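5-formaminoimidazole-4-carboxamide-1-(beta)-D-ribofuranosyl 5'-monophosphate synthetase (Methanocaldococcus jannaschii, PDB 2R7K) catalyses the ATP- and formate-dependent formylation of AICAR to FAICAR, a folate-independent step of purine (IMP) biosynthesis. Local coordinates at residues Met225-Glu230 and Gly257-Val262; Ser231-Leu236 and Pro251-Thr256; Lys16-Ile21 and Glu84-Val89; Ile32-Lys37 and Phe58-Lys63. One frame throughout, in Å; residues are numbered along the deposited sequence.

Interaction 1. Residues Met225-Glu230 and Gly257-Val262; sequences MDKRYE and GNIPVV. With AMZ (aminoimidazole 4-carboxamide ribonucleotide), chain F; ACP (phosphomethylphosphonic acid adenylate ester), chain E.
Lys227 and Ile259 form a hydrogen-bonded pair of antiparallel ATP-grasp strands: Lys227 N donates to Ile259 O (2.8 Å), and Ile259 N returns a bond to Lys227 O (3.0 Å). Their side chains run side by side, and Ile259 CD1 continues over the face of the Tyr229 ring, 4.2 Å from its centroid, in a CH-pi contact. The phenol oxygen goes on to Asn206 N of a neighbouring subunit. The opposite sheet face, with Arg228 beside Asn258, looks onto AMZ, the AICAR substrate. From CB, the Arg228 chain passes CG, 4.1 Å from ACP O3', and bends there (chi2 -68°), bringing CD to 4.1 Å from AMZ O5. NE runs past the same oxygen, and Arg228 CZ lies 3.8 Å from AMZ O5, which stands above one guanidinium face. Arg228 NH1, at the tip, forms a salt bridge with Asp226 OD2 (3.1 Å), in the guanidinium plane and on the syn lone pair; Asp226 OD1 is bonded to His210 NE2, and Arg228 NH2 pairs with Asp316. A leucine here would probably leave Asp226 and Asp316 without this cation and open a gap beside the carboxamide. Glu230 OE1 accepts a bond from ACP O2' (3.0 Å), helping to hold the ATP analogue's ribose. Held by two acids, the guanidinium turns a face rather than an N-H to the carboxamide oxygen, and probably adds positive potential there.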
# COMPACT_ATOMS: atom_id res chain seq x y z
N MET A 225 -9.25 -1.51 21.52
CA MET A 225 -9.96 -1.07 22.73
C MET A 225 -10.72 0.21 22.44
O MET A 225 -10.24 1.05 21.66
CB MET A 225 -8.97 -0.76 23.84
CG MET A 225 -8.10 -1.91 24.25
SD MET A 225 -6.94 -1.36 25.49
CE MET A 225 -6.07 -2.91 25.80
N ASP A 226 -11.87 0.37 23.08
CA ASP A 226 -12.62 1.63 23.07
C ASP A 226 -13.15 1.97 24.46
O ASP A 226 -13.20 1.11 25.35
CB ASP A 226 -13.81 1.55 22.10
CG ASP A 226 -14.96 0.66 22.62
OD1 ASP A 226 -14.80 -0.58 22.59
OD2 ASP A 226 -16.03 1.19 23.04
N LYS A 227 -13.55 3.22 24.65
CA LYS A 227 -14.36 3.60 25.80
C LYS A 227 -15.74 3.99 25.31
O LYS A 227 -15.90 4.53 24.22
CB LYS A 227 -13.71 4.72 26.61
CG LYS A 227 -13.83 6.12 26.02
CD LYS A 227 -13.20 7.16 26.95
CE LYS A 227 -13.88 8.52 26.78
NZ LYS A 227 -13.41 9.52 27.77
N ARG A 228 -16.75 3.70 26.11
CA ARG A 228 -18.13 3.94 25.73
C ARG A 228 -18.42 5.42 25.80
O ARG A 228 -17.81 6.15 26.59
CB ARG A 228 -19.09 3.20 26.66
CG ARG A 228 -18.92 1.69 26.66
CD ARG A 228 -19.33 1.11 25.32
NE ARG A 228 -19.66 -0.30 25.43
CZ ARG A 228 -19.08 -1.28 24.74
NH1 ARG A 228 -18.13 -1.00 23.86
NH2 ARG A 228 -19.46 -2.53 24.92
N TYR A 229 -19.35 5.86 24.95
CA TYR A 229 -19.81 7.23 24.90
C TYR A 229 -21.31 7.13 25.07
O TYR A 229 -22.02 6.73 24.14
CB TYR A 229 -19.45 7.83 23.54
CG TYR A 229 -19.44 9.33 23.47
CD1 TYR A 229 -19.01 10.08 24.55
CD2 TYR A 229 -19.81 9.99 22.31
CE1 TYR A 229 -18.97 11.46 24.48
CE2 TYR A 229 -19.77 11.37 22.23
CZ TYR A 229 -19.35 12.10 23.33
OH TYR A 229 -19.33 13.47 23.27
N GLU A 230 -21.78 7.45 26.27
CA GLU A 230 -23.16 7.15 26.68
C GLU A 230 -23.97 8.42 26.99
O GLU A 230 -23.44 9.39 27.50
CB GLU A 230 -23.13 6.20 27.89
CG GLU A 230 -22.69 4.79 27.53
CD GLU A 230 -22.17 4.00 28.71
OE1 GLU A 230 -21.74 4.61 29.71
OE2 GLU A 230 -22.19 2.75 28.63
N GLY A 257 -22.17 5.69 21.16
CA GLY A 257 -20.96 5.71 20.35
C GLY A 257 -19.75 5.24 21.12
O GLY A 257 -19.87 4.78 22.25
N ASN A 258 -18.58 5.35 20.48
CA ASN A 258 -17.34 4.90 21.08
C ASN A 258 -16.17 5.80 20.72
O ASN A 258 -16.17 6.47 19.68
CB ASN A 258 -17.02 3.44 20.67
CG ASN A 258 -18.25 2.55 20.66
OD1 ASN A 258 -18.44 1.72 21.57
ND2 ASN A 258 -19.08 2.70 19.65
N ILE A 259 -15.18 5.81 21.59
CA ILE A 259 -14.01 6.65 21.45
C ILE A 259 -12.83 5.70 21.57
O ILE A 259 -12.84 4.82 22.42
CB ILE A 259 -13.98 7.72 22.57
CG1 ILE A 259 -15.20 8.64 22.46
CG2 ILE A 259 -12.70 8.53 22.53
CD1 ILE A 259 -15.43 9.52 23.67
N PRO A 260 -11.83 5.84 20.67
CA PRO A 260 -10.66 4.97 20.76
C PRO A 260 -9.80 5.31 21.97
O PRO A 260 -9.74 6.46 22.40
CB PRO A 260 -9.90 5.27 19.46
CG PRO A 260 -10.38 6.63 19.03
CD PRO A 260 -11.78 6.76 19.53
N VAL A 261 -9.16 4.29 22.53
CA VAL A 261 -8.27 4.47 23.65
C VAL A 261 -7.23 3.37 23.57
O VAL A 261 -7.48 2.32 23.01
CB VAL A 261 -9.06 4.36 25.00
CG1 VAL A 261 -9.53 2.93 25.23
CG2 VAL A 261 -8.21 4.84 26.16
N VAL A 262 -6.05 3.64 24.13
CA VAL A 262 -5.04 2.61 24.30
C VAL A 262 -4.69 2.59 25.77
O VAL A 262 -4.81 3.59 26.45
CB VAL A 262 -3.74 2.87 23.46
CG1 VAL A 262 -4.05 2.80 21.94
CG2 VAL A 262 -3.10 4.20 23.83
O5 AMZ F . -20.91 -0.02 21.68
C6 AMZ F . -21.73 0.13 20.77
N2 AMZ F . -21.61 0.99 19.76
C3A AMZ F . -23.00 -0.70 20.75
C7A AMZ F . -23.34 -1.66 21.67
N3 AMZ F . -22.61 -2.02 22.73
N1 AMZ F . -23.96 -0.63 19.84
C5 AMZ F . -24.89 -1.53 20.19
N AMZ F . -24.51 -2.16 21.30
C1 AMZ F . -25.25 -3.23 22.00
C2 AMZ F . -26.31 -2.63 22.92
C3 AMZ F . -27.60 -2.77 22.13
O2 AMZ F . -28.67 -3.03 23.05
O1 AMZ F . -26.38 -3.43 24.10
O AMZ F . -25.93 -3.99 20.97
C AMZ F . -27.34 -4.03 21.29
C4 AMZ F . -28.10 -3.94 19.96
O3 AMZ F . -27.69 -2.78 19.25
P AMZ F . -28.76 -1.90 18.45
OP1 AMZ F . -29.44 -2.60 17.33
O4 AMZ F . -29.85 -1.40 19.55
OP2 AMZ F . -27.98 -0.58 17.96
PG ACP E . -25.97 -2.10 26.94
O1G ACP E . -27.33 -1.46 26.80
O2G ACP E . -25.96 -3.56 26.56
O3G ACP E . -24.85 -1.29 26.33
PB ACP E . -24.22 -3.14 29.10
O1B ACP E . -23.24 -3.07 27.96
O2B ACP E . -24.73 -4.52 29.50
C3B ACP E . -25.64 -2.08 28.72
PA ACP E . -24.15 -2.19 31.78
O1A ACP E . -23.63 -3.18 32.79
O2A ACP E . -25.63 -1.95 31.61
O3A ACP E . -23.45 -2.53 30.37
O5' ACP E . -23.49 -0.77 32.12
C5' ACP E . -23.98 0.41 31.49
C4' ACP E . -22.94 1.47 31.78
O4' ACP E . -22.95 1.77 33.18
C3' ACP E . -21.53 0.98 31.48
O3' ACP E . -21.15 1.22 30.12
C2' ACP E . -20.69 1.78 32.46
O2' ACP E . -20.38 3.04 31.88
C1' ACP E . -21.62 1.97 33.66
N9 ACP E . -21.33 0.93 34.66
C8 ACP E . -21.78 -0.34 34.59
N7 ACP E . -21.35 -1.07 35.64
C5 ACP E . -20.61 -0.25 36.42
C6 ACP E . -19.88 -0.38 37.70
N6 ACP E . -19.84 -1.56 38.36
N1 ACP E . -19.25 0.71 38.17
C2 ACP E . -19.28 1.89 37.52
N3 ACP E . -19.93 2.08 36.35
C4 ACP E . -20.60 1.06 35.76

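Interaction 2. Residues Ser231-Leu236 and Pro251-Thr256; sequences SNIDGL and PSYVIT. With AMZ (aminoimidazole 4-carboxamide ribonucleotide), chain F.
Pro251 rests its CB 3.8 Å from Ile233 CD1, with Leu236 CD2 also against the ring, where the antiparallel strand pairing of the ATP-grasp domain frays into the short helix 233-236. Ser252 then meets the first segment with three polar atoms. Ser252 N donates to Asn232 OD1 (2.9 Å), approaching from above the amide carbonyl plane (54° out of it). Asn232 CG lies between its own backbone N and carbonyl carbon (chi1 69°), folding the amide back to this position. Ser252 OG accepts from Asn232 N (2.9 Å) and also bonds Glu302 of a neighbouring subunit, while Ser252 O takes Ile233 N (3.0 Å) in the carbonyl plane. The bonds grip the cis peptide before Asn232, through its own N, and the residues that follow it. Tyr253 turns one ring face to Ile233, whose CB stands 4.2 Å from the ring centroid in a CH-pi contact; the tyrosine also meets Tyr166 of the ATP site edge to face. Val254 and Ser231 form an antiparallel hydrogen-bonded pair, Val254 O receiving Ser231 N at 2.9 Å and Val254 N giving to Ser231 O. Ile255 faces the other way, toward the substrate, with CG1 3.4 Å from AMZ C6. Thr256 sends OG1 to Thr205 of the neighbouring subunit, and its methyl, CG2, packs 3.6 Å from Ser231 CB.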
# COMPACT_ATOMS: atom_id res chain seq x y z
N SER A 231 -25.26 8.39 26.66
CA SER A 231 -26.16 9.52 26.91
C SER A 231 -27.27 9.08 27.88
O SER A 231 -27.82 7.99 27.73
CB SER A 231 -26.76 9.99 25.58
OG SER A 231 -27.49 11.19 25.72
N ASN A 232 -27.63 9.92 28.85
CA ASN A 232 -27.21 11.32 28.93
C ASN A 232 -25.97 11.53 29.77
O ASN A 232 -25.46 12.64 29.87
CB ASN A 232 -28.36 12.17 29.48
CG ASN A 232 -28.65 11.90 30.96
OD1 ASN A 232 -27.86 11.27 31.66
ND2 ASN A 232 -29.79 12.38 31.43
N ILE A 233 -25.46 10.46 30.36
CA ILE A 233 -24.43 10.60 31.39
C ILE A 233 -23.22 11.43 30.94
O ILE A 233 -22.76 12.30 31.68
CB ILE A 233 -24.00 9.22 31.94
CG1 ILE A 233 -23.01 9.39 33.10
CG2 ILE A 233 -23.45 8.33 30.83
CD1 ILE A 233 -23.57 10.18 34.28
N ASP A 234 -22.71 11.17 29.74
CA ASP A 234 -21.51 11.88 29.27
C ASP A 234 -21.83 13.32 28.86
O ASP A 234 -20.94 14.16 28.77
CB ASP A 234 -20.81 11.08 28.16
CG ASP A 234 -20.11 9.84 28.69
OD1 ASP A 234 -19.46 9.94 29.76
OD2 ASP A 234 -20.23 8.76 28.07
N GLY A 235 -23.11 13.61 28.65
CA GLY A 235 -23.58 14.99 28.56
C GLY A 235 -23.80 15.62 29.93
O GLY A 235 -23.48 16.79 30.14
N LEU A 236 -24.35 14.83 30.86
CA LEU A 236 -24.65 15.30 32.22
C LEU A 236 -23.40 15.80 32.94
O LEU A 236 -23.39 16.91 33.46
CB LEU A 236 -25.33 14.18 33.03
CG LEU A 236 -25.72 14.43 34.49
CD1 LEU A 236 -26.32 15.81 34.67
CD2 LEU A 236 -26.69 13.35 34.98
N PRO A 251 -29.24 10.47 35.67
CA PRO A 251 -28.31 9.91 34.69
C PRO A 251 -28.90 8.70 33.98
O PRO A 251 -29.49 7.82 34.61
CB PRO A 251 -27.11 9.48 35.54
CG PRO A 251 -27.68 9.23 36.89
CD PRO A 251 -28.77 10.27 37.05
N SER A 252 -28.74 8.66 32.66
CA SER A 252 -29.01 7.45 31.90
C SER A 252 -27.73 7.03 31.17
O SER A 252 -26.81 7.83 31.00
CB SER A 252 -30.15 7.67 30.91
OG SER A 252 -29.97 8.88 30.20
N TYR A 253 -27.67 5.77 30.75
CA TYR A 253 -26.45 5.20 30.20
C TYR A 253 -26.70 4.50 28.87
O TYR A 253 -26.29 3.36 28.67
CB TYR A 253 -25.84 4.23 31.21
CG TYR A 253 -25.40 4.90 32.49
CD1 TYR A 253 -24.07 5.24 32.70
CD2 TYR A 253 -26.33 5.21 33.49
CE1 TYR A 253 -23.66 5.85 33.87
CE2 TYR A 253 -25.93 5.84 34.67
CZ TYR A 253 -24.59 6.15 34.86
OH TYR A 253 -24.18 6.77 36.02
N VAL A 254 -27.39 5.18 27.97
CA VAL A 254 -27.68 4.65 26.65
C VAL A 254 -26.43 4.73 25.77
O VAL A 254 -25.89 5.83 25.56
CB VAL A 254 -28.79 5.44 25.97
CG1 VAL A 254 -29.25 4.73 24.68
CG2 VAL A 254 -29.97 5.64 26.92
N ILE A 255 -25.98 3.59 25.25
CA ILE A 255 -24.83 3.58 24.35
C ILE A 255 -25.12 4.36 23.09
O ILE A 255 -26.06 4.04 22.36
CB ILE A 255 -24.35 2.14 23.99
CG1 ILE A 255 -23.08 2.23 23.15
CG2 ILE A 255 -25.44 1.37 23.23
CD1 ILE A 255 -21.92 2.82 23.92
N THR A 256 -24.34 5.42 22.84
CA THR A 256 -24.52 6.20 21.62
C THR A 256 -23.32 6.12 20.66
O THR A 256 -23.45 6.46 19.49
CB THR A 256 -24.83 7.70 21.89
OG1 THR A 256 -23.67 8.36 22.42
CG2 THR A 256 -26.01 7.86 22.82
O5 AMZ F . -20.91 -0.02 21.68
C6 AMZ F . -21.73 0.13 20.77
N2 AMZ F . -21.61 0.99 19.76
C3A AMZ F . -23.00 -0.70 20.75
C7A AMZ F . -23.34 -1.66 21.67
N3 AMZ F . -22.61 -2.02 22.73
N1 AMZ F . -23.96 -0.63 19.84
C5 AMZ F . -24.89 -1.53 20.19
N AMZ F . -24.51 -2.16 21.30
C1 AMZ F . -25.25 -3.23 22.00
C2 AMZ F . -26.31 -2.63 22.92
C3 AMZ F . -27.60 -2.77 22.13
O2 AMZ F . -28.67 -3.03 23.05
O1 AMZ F . -26.38 -3.43 24.10
O AMZ F . -25.93 -3.99 20.97
C AMZ F . -27.34 -4.03 21.29
C4 AMZ F . -28.10 -3.94 19.96
O3 AMZ F . -27.69 -2.78 19.25
P AMZ F . -28.76 -1.90 18.45
OP1 AMZ F . -29.44 -2.60 17.33
O4 AMZ F . -29.85 -1.40 19.55
OP2 AMZ F . -27.98 -0.58 17.96

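Interaction 3. Residues Lys16-Ile21 and Glu84-Val89; sequences KDEITI and ELNSIV
Thr20 and Ser87 meet through their hydroxyls in a short relay of bonds: Ser87 OG donates to Thr20 OG1 (2.9 Å), and Thr20 OG1 in turn donates a hydrogen bond to Leu85 O (3.0 Å). The threonine oxygen lies between its backbone N and carbonyl carbon (chi1 60°), the setting that brings it to both partners. A valine here would probably break the relay, leaving Leu85 O and the Ser87 hydroxyl each without this mate. Two backbone bonds run beside it. Ile88 N gives a nearly straight one to Thr20 O (2.9 Å, 173° at the hydrogen), while Thr20 N reaches Asn86 O (3.2 Å) from well above the carbonyl plane. They are the parallel pairing of strand 20-24 with the neighbouring strand 87-89 in a Rossmann-like domain, and Asn86, at positive phi, closes the preceding helix in a Schellman motif. The Asn86 side chain sends OD1 to Asn15 N and brings Asn86 CB to 3.5 Å from Glu18 O. Nonpolar contact lies on the other face of the sheet, where Ile19 CG2 meets Ile88 CD1 (4.0 Å); Phe11 of helix 4-11 touches both isoleucines.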
# COMPACT_ATOMS: atom_id res chain seq x y z
N LYS A 16 -18.63 -25.06 -2.04
CA LYS A 16 -17.45 -24.59 -1.31
C LYS A 16 -16.54 -23.64 -2.10
O LYS A 16 -15.51 -23.20 -1.59
CB LYS A 16 -16.61 -25.77 -0.82
CG LYS A 16 -17.41 -26.92 -0.25
CD LYS A 16 -17.88 -26.65 1.17
CE LYS A 16 -18.50 -27.90 1.75
NZ LYS A 16 -19.53 -28.46 0.82
N ASP A 17 -16.91 -23.35 -3.35
CA ASP A 17 -16.15 -22.43 -4.19
C ASP A 17 -16.82 -21.06 -4.16
O ASP A 17 -16.24 -20.07 -4.62
CB ASP A 17 -16.10 -22.91 -5.65
CG ASP A 17 -15.37 -24.23 -5.82
OD1 ASP A 17 -14.27 -24.40 -5.26
OD2 ASP A 17 -15.91 -25.11 -6.53
N GLU A 18 -18.04 -21.01 -3.63
CA GLU A 18 -18.86 -19.80 -3.66
C GLU A 18 -19.37 -19.37 -2.28
O GLU A 18 -20.46 -18.80 -2.15
CB GLU A 18 -20.04 -19.99 -4.62
CG GLU A 18 -19.62 -20.35 -6.03
CD GLU A 18 -20.80 -20.45 -6.98
OE1 GLU A 18 -21.95 -20.28 -6.52
OE2 GLU A 18 -20.56 -20.71 -8.18
N ILE A 19 -18.58 -19.64 -1.26
CA ILE A 19 -18.97 -19.34 0.11
C ILE A 19 -18.95 -17.85 0.40
O ILE A 19 -17.95 -17.17 0.17
CB ILE A 19 -18.11 -20.12 1.11
CG1 ILE A 19 -18.64 -21.55 1.21
CG2 ILE A 19 -18.11 -19.46 2.48
CD1 ILE A 19 -17.66 -22.51 1.78
N THR A 20 -20.09 -17.34 0.86
CA THR A 20 -20.23 -15.93 1.17
C THR A 20 -20.30 -15.70 2.68
O THR A 20 -20.46 -16.63 3.47
CB THR A 20 -21.49 -15.31 0.53
OG1 THR A 20 -22.66 -15.98 1.00
CG2 THR A 20 -21.42 -15.40 -1.00
N ILE A 21 -20.17 -14.44 3.08
CA ILE A 21 -20.32 -14.07 4.47
C ILE A 21 -21.56 -13.19 4.58
O ILE A 21 -21.72 -12.24 3.81
CB ILE A 21 -19.06 -13.36 5.00
CG1 ILE A 21 -17.92 -14.38 5.12
CG2 ILE A 21 -19.33 -12.69 6.35
CD1 ILE A 21 -16.58 -13.79 5.54
N GLU A 84 -28.96 -20.86 0.13
CA GLU A 84 -28.80 -20.95 -1.31
C GLU A 84 -27.67 -20.05 -1.80
O GLU A 84 -27.20 -20.18 -2.93
CB GLU A 84 -30.09 -20.54 -2.02
CG GLU A 84 -31.19 -21.59 -1.99
CD GLU A 84 -32.47 -21.11 -2.65
OE1 GLU A 84 -32.43 -20.05 -3.32
OE2 GLU A 84 -33.52 -21.78 -2.50
N LEU A 85 -27.24 -19.13 -0.94
CA LEU A 85 -26.16 -18.22 -1.26
C LEU A 85 -24.87 -18.72 -0.65
O LEU A 85 -23.83 -18.06 -0.75
CB LEU A 85 -26.47 -16.81 -0.76
CG LEU A 85 -27.45 -16.01 -1.61
CD1 LEU A 85 -27.97 -14.81 -0.84
CD2 LEU A 85 -26.80 -15.55 -2.91
N ASN A 86 -24.93 -19.90 -0.03
CA ASN A 86 -23.77 -20.50 0.62
C ASN A 86 -23.19 -19.61 1.72
O ASN A 86 -21.98 -19.62 1.99
CB ASN A 86 -22.71 -20.88 -0.41
CG ASN A 86 -23.25 -21.80 -1.48
OD1 ASN A 86 -23.38 -23.01 -1.27
ND2 ASN A 86 -23.59 -21.24 -2.64
N SER A 87 -24.07 -18.85 2.37
CA SER A 87 -23.69 -17.88 3.39
C SER A 87 -23.32 -18.50 4.72
O SER A 87 -24.03 -19.35 5.25
CB SER A 87 -24.83 -16.89 3.62
OG SER A 87 -25.14 -16.17 2.44
N ILE A 88 -22.18 -18.07 5.26
CA ILE A 88 -21.86 -18.28 6.67
C ILE A 88 -22.26 -16.99 7.39
O ILE A 88 -21.78 -15.92 7.05
CB ILE A 88 -20.38 -18.56 6.90
CG1 ILE A 88 -19.94 -19.83 6.16
CG2 ILE A 88 -20.07 -18.69 8.39
CD1 ILE A 88 -18.50 -20.21 6.43
N VAL A 89 -23.16 -17.11 8.36
CA VAL A 89 -23.66 -15.93 9.08
C VAL A 89 -22.72 -15.49 10.20
O VAL A 89 -22.28 -16.30 11.01
CB VAL A 89 -25.07 -16.16 9.65
CG1 VAL A 89 -25.43 -15.09 10.67
CG2 VAL A 89 -26.09 -16.19 8.52

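Interaction 4. Residues Ile32-Lys37 and Phe58-Lys63; sequences ILKGAK and FKVADK
The Asp62 carboxylate receives Lys37 on the syn lone pair of OD1: Lys37 NZ stands 2.6 Å from Asp62 OD1 in a salt bridge. Asp62 OD2 bonds Ser42 OG, so both oxygens have partners and the group is probably kept from turning. The ammonium in turn also bonds Gly40 O of a neighbouring subunit. Lys37 reaches the acid from the opposite direction by bending at chi2 (-89°) and chi3 (-79°), a fold that lays CD 3.5 Å from Asp62 OD2. Away from the charges, Val60 packs on the helix. Val60 CB is 3.9 Å from Leu33 CB, the two side chains crossing at about a right angle, and Val60 CG1 lies 3.9 Å from Lys34 CB. Leu33 CB also approaches Val60 O (3.5 Å), a carbonyl bonded to Thr43 OG1. A water lies 2.8 Å from Phe58 O and makes a weak bond with Lys34 NZ, whose stronger partner is Leu331 O of another subunit. The contact sets helix 29-38, the helix of the beta-alpha-beta crossover from strand 20-24 to strand 43-47, against the loop entering strand 63-66, consistent with the domain's Rossmann-like fold.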
# COMPACT_ATOMS: atom_id res chain seq x y z
N ILE A 32 -17.77 -5.94 9.40
CA ILE A 32 -17.98 -7.35 9.13
C ILE A 32 -18.04 -7.56 7.61
O ILE A 32 -17.43 -8.48 7.08
CB ILE A 32 -19.31 -7.86 9.75
CG1 ILE A 32 -19.17 -8.02 11.26
CG2 ILE A 32 -19.73 -9.18 9.09
CD1 ILE A 32 -20.50 -8.33 11.98
N LEU A 33 -18.78 -6.69 6.93
CA LEU A 33 -18.97 -6.81 5.49
C LEU A 33 -17.76 -6.29 4.71
O LEU A 33 -17.28 -6.96 3.80
CB LEU A 33 -20.26 -6.10 5.06
CG LEU A 33 -21.55 -6.70 5.62
CD1 LEU A 33 -22.76 -5.92 5.14
CD2 LEU A 33 -21.68 -8.18 5.26
N LYS A 34 -17.27 -5.11 5.09
CA LYS A 34 -16.05 -4.57 4.48
C LYS A 34 -14.88 -5.54 4.67
O LYS A 34 -14.13 -5.81 3.74
CB LYS A 34 -15.70 -3.20 5.06
CG LYS A 34 -14.47 -2.54 4.42
CD LYS A 34 -14.70 -2.22 2.96
CE LYS A 34 -13.45 -1.67 2.29
NZ LYS A 34 -13.74 -1.21 0.92
N GLY A 35 -14.73 -6.05 5.88
CA GLY A 35 -13.65 -7.00 6.18
C GLY A 35 -13.72 -8.24 5.31
O GLY A 35 -12.69 -8.76 4.86
N ALA A 36 -14.94 -8.71 5.08
CA ALA A 36 -15.19 -9.86 4.22
C ALA A 36 -14.75 -9.59 2.78
O ALA A 36 -14.06 -10.40 2.18
CB ALA A 36 -16.66 -10.23 4.26
N LYS A 37 -15.18 -8.46 2.23
CA LYS A 37 -14.79 -8.05 0.89
C LYS A 37 -13.27 -7.97 0.77
O LYS A 37 -12.71 -8.43 -0.22
CB LYS A 37 -15.41 -6.69 0.54
CG LYS A 37 -16.91 -6.72 0.38
CD LYS A 37 -17.32 -7.03 -1.03
CE LYS A 37 -17.21 -5.80 -1.91
NZ LYS A 37 -17.65 -6.10 -3.30
N PHE A 58 -21.87 2.94 1.42
CA PHE A 58 -20.53 2.50 1.79
C PHE A 58 -20.09 1.32 0.91
O PHE A 58 -18.94 0.91 0.94
CB PHE A 58 -20.44 2.14 3.27
CG PHE A 58 -20.29 3.32 4.20
CD1 PHE A 58 -19.28 4.25 4.01
CD2 PHE A 58 -21.15 3.49 5.28
CE1 PHE A 58 -19.13 5.33 4.87
CE2 PHE A 58 -21.00 4.57 6.15
CZ PHE A 58 -19.99 5.49 5.94
N LYS A 59 -21.05 0.76 0.16
CA LYS A 59 -20.79 -0.24 -0.88
C LYS A 59 -20.13 -1.51 -0.37
O LYS A 59 -19.25 -2.05 -1.03
CB LYS A 59 -19.97 0.37 -2.02
CG LYS A 59 -20.53 1.68 -2.55
CD LYS A 59 -20.38 1.82 -4.06
CE LYS A 59 -21.65 1.39 -4.80
NZ LYS A 59 -21.89 -0.08 -4.76
N VAL A 60 -20.58 -1.99 0.78
CA VAL A 60 -19.94 -3.12 1.45
C VAL A 60 -20.70 -4.42 1.23
O VAL A 60 -20.24 -5.48 1.65
CB VAL A 60 -19.81 -2.89 2.98
CG1 VAL A 60 -18.82 -1.79 3.29
CG2 VAL A 60 -21.17 -2.59 3.61
N ALA A 61 -21.85 -4.32 0.58
CA ALA A 61 -22.71 -5.49 0.41
C ALA A 61 -22.89 -5.78 -1.07
O ALA A 61 -23.25 -4.90 -1.85
CB ALA A 61 -24.05 -5.27 1.07
N ASP A 62 -22.63 -7.02 -1.46
CA ASP A 62 -22.80 -7.41 -2.85
C ASP A 62 -24.25 -7.81 -3.10
O ASP A 62 -24.81 -7.51 -4.15
CB ASP A 62 -21.85 -8.56 -3.20
CG ASP A 62 -20.38 -8.15 -3.15
OD1 ASP A 62 -20.06 -6.98 -3.45
OD2 ASP A 62 -19.54 -9.01 -2.81
N LYS A 63 -24.86 -8.49 -2.13
CA LYS A 63 -26.25 -8.90 -2.26
C LYS A 63 -27.08 -8.44 -1.06
O LYS A 63 -26.63 -8.51 0.09
CB LYS A 63 -26.35 -10.43 -2.41
CG LYS A 63 -27.53 -10.90 -3.28
CD LYS A 63 -28.83 -11.06 -2.48
CE LYS A 63 -29.97 -11.61 -3.34
NZ LYS A 63 -30.43 -10.65 -4.39
O HOH W 1 -16.71 -0.31 -0.19

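From the N terminus, interaction 3 closes the first long loop, pairing residues 16-21 with 84-89. Interaction 4 is nested inside that loop, and the two touch where Ile21 CD1 packs on Ala36 CB (3.8 Å). Both lie in the parallel-sheet domain, joining strand 20-24 to strand 87-89 and helix 29-38 to the loop before strand 63-66. Later, in series with them, interaction 1 pairs strand 219-230 with strand 253-263, and interaction 2 is nested within it, nearer the turn of the same excursion; Tyr229 O and Thr256 OG1 connect them. These two join neighbouring strands of the ATP-grasp sheet beside AMZ and the ATP analogue. The centres of interactions 2 and 3 lie about 40 Å apart.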